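PDB 3SK9: CRISPR-associated endonuclease/helicase Cas3 from Thermus thermophilus HB8, which cuts single-stranded DNA with its metal-dependent N-terminal HD nuclease domain, the part present here, and carries a helicase in CRISPR defence against mobile genetic elements. Local coordinates for residues H24-L27 with A28-D32. Sequence-based numbering, arbitrary orientation.
Sequences HPLL and AHMLD
His-24 folds back over the first turn of helix 26-43, and a water links it to His-29 and Asp-32. With CG anti to the backbone N (chi1 -168°), its ring reaches the CB atoms of Ala-28 and His-29; CE1 lies 3.8 Å from Ala-28 CB, whose small methyl lets the ring settle close against the helix. Proline is tolerated at the N-cap because the helix does not use that N-H; Pro-25 cannot cap with its ring, but its O accepts from His-29 N at 3.2 Å. The dry side is apolar: Leu-26 CG rests 4.0 Å from Met-30 SD, and Leu-27 CG meets Leu-31 CD1 at 4.1 Å. Branched leucines and a bent, flexible methionine suit this buried face; Leu-27, Met-30 and Leu-31 also pack against helix 165-181. On the hydrated polar side, one water sits in the His-24 ring plane, 2.8 Å from NE2 and 2.9 Å from His-29 ND1, and donates to Asp-32 OD2 at 2.7 Å. Arg-223 forms a salt bridge with OD2, and Tyr-230 OH is hydrogen-bonded to OD1. His-29 belongs to the divalent-metal site; here its NE2 is hydrogen-bonded to Asp-210 of that site. Water and Asp-210 together would restrain the imidazole's rotation, consistent with a water-mediated outer shell.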
loop_
_atom_site.group_PDB
_atom_site.type_symbol
_atom_site.label_atom_id
_atom_site.label_comp_id
_atom_site.label_asym_id
_atom_site.label_seq_id
_atom_site.Cartn_x
_atom_site.Cartn_y
_atom_site.Cartn_z
ATOM N N HIS A 24 13.073 11.019 2.791
ATOM C CA HIS A 24 12.260 9.789 2.986
ATOM C C HIS A 24 11.887 9.261 1.600
ATOM O O HIS A 24 11.015 9.808 0.933
ATOM C CB HIS A 24 11.009 10.149 3.796
ATOM C CG HIS A 24 10.243 8.965 4.321
ATOM N ND1 HIS A 24 10.837 7.934 5.016
ATOM C CD2 HIS A 24 8.910 8.707 4.333
ATOM C CE1 HIS A 24 9.918 7.067 5.397
ATOM N NE2 HIS A 24 8.735 7.502 4.979
ATOM N N PRO A 25 12.622 8.265 1.119
ATOM C CA PRO A 25 12.294 7.752 -0.208
ATOM C C PRO A 25 10.863 7.172 -0.244
ATOM O O PRO A 25 10.418 6.601 0.768
ATOM C CB PRO A 25 13.336 6.615 -0.406
ATOM C CG PRO A 25 14.544 7.051 0.409
ATOM C CD PRO A 25 13.925 7.760 1.631
ATOM N N LEU A 26 10.214 7.239 -1.399
ATOM C CA LEU A 26 8.896 6.639 -1.581
ATOM C C LEU A 26 8.994 5.159 -1.198
ATOM O O LEU A 26 8.101 4.633 -0.538
ATOM C CB LEU A 26 8.456 6.761 -3.032
ATOM C CG LEU A 26 7.083 6.144 -3.368
ATOM C CD1 LEU A 26 6.010 6.660 -2.436
ATOM C CD2 LEU A 26 6.750 6.507 -4.833
ATOM N N LEU A 27 10.071 4.466 -1.599
ATOM C CA LEU A 27 10.137 3.020 -1.308
ATOM C C LEU A 27 10.119 2.747 0.204
ATOM O O LEU A 27 9.534 1.745 0.659
ATOM C CB LEU A 27 11.415 2.407 -1.899
ATOM C CG LEU A 27 11.619 0.927 -1.612
ATOM C CD1 LEU A 27 10.514 0.047 -2.197
ATOM C CD2 LEU A 27 13.010 0.530 -2.164
ATOM N N ALA A 28 10.766 3.624 0.986
ATOM C CA ALA A 28 10.760 3.499 2.443
ATOM C C ALA A 28 9.330 3.621 2.963
ATOM O O ALA A 28 8.916 2.855 3.840
ATOM C CB ALA A 28 11.645 4.549 3.081
ATOM N N HIS A 29 8.576 4.588 2.442
ATOM C CA HIS A 29 7.205 4.766 2.870
ATOM C C HIS A 29 6.376 3.546 2.480
ATOM O O HIS A 29 5.529 3.096 3.238
ATOM C CB HIS A 29 6.602 6.022 2.247
ATOM C CG HIS A 29 5.173 6.233 2.638
ATOM N ND1 HIS A 29 4.793 6.522 3.926
ATOM C CD2 HIS A 29 4.029 6.160 1.916
ATOM C CE1 HIS A 29 3.476 6.625 3.986
ATOM N NE2 HIS A 29 2.987 6.413 2.779
ATOM N N MET A 30 6.611 2.999 1.295
ATOM C CA MET A 30 5.824 1.816 0.853
ATOM C C MET A 30 6.125 0.599 1.728
ATOM O O MET A 30 5.225 -0.166 2.126
ATOM C CB MET A 30 6.101 1.492 -0.642
ATOM C CG MET A 30 5.523 2.517 -1.682
ATOM S SD MET A 30 6.297 2.254 -3.346
ATOM C CE MET A 30 5.646 0.644 -3.763
ATOM N N LEU A 31 7.389 0.416 2.079
ATOM C CA LEU A 31 7.734 -0.737 2.913
ATOM C C LEU A 31 7.226 -0.547 4.353
ATOM O O LEU A 31 6.798 -1.537 5.020
ATOM C CB LEU A 31 9.231 -0.984 2.899
ATOM C CG LEU A 31 9.826 -1.495 1.589
ATOM C CD1 LEU A 31 11.373 -1.446 1.662
ATOM C CD2 LEU A 31 9.335 -2.909 1.269
ATOM N N ASP A 32 7.240 0.697 4.833
ATOM C CA ASP A 32 6.697 0.981 6.176
ATOM C C ASP A 32 5.196 0.640 6.218
ATOM O O ASP A 32 4.699 0.120 7.223
ATOM C CB ASP A 32 6.822 2.473 6.541
ATOM C CG ASP A 32 8.286 2.898 6.792
ATOM O OD1 ASP A 32 9.120 1.994 6.962
ATOM O OD2 ASP A 32 8.543 4.115 6.815
HETATM O O HOH W 1 6.685 5.876 6.047
#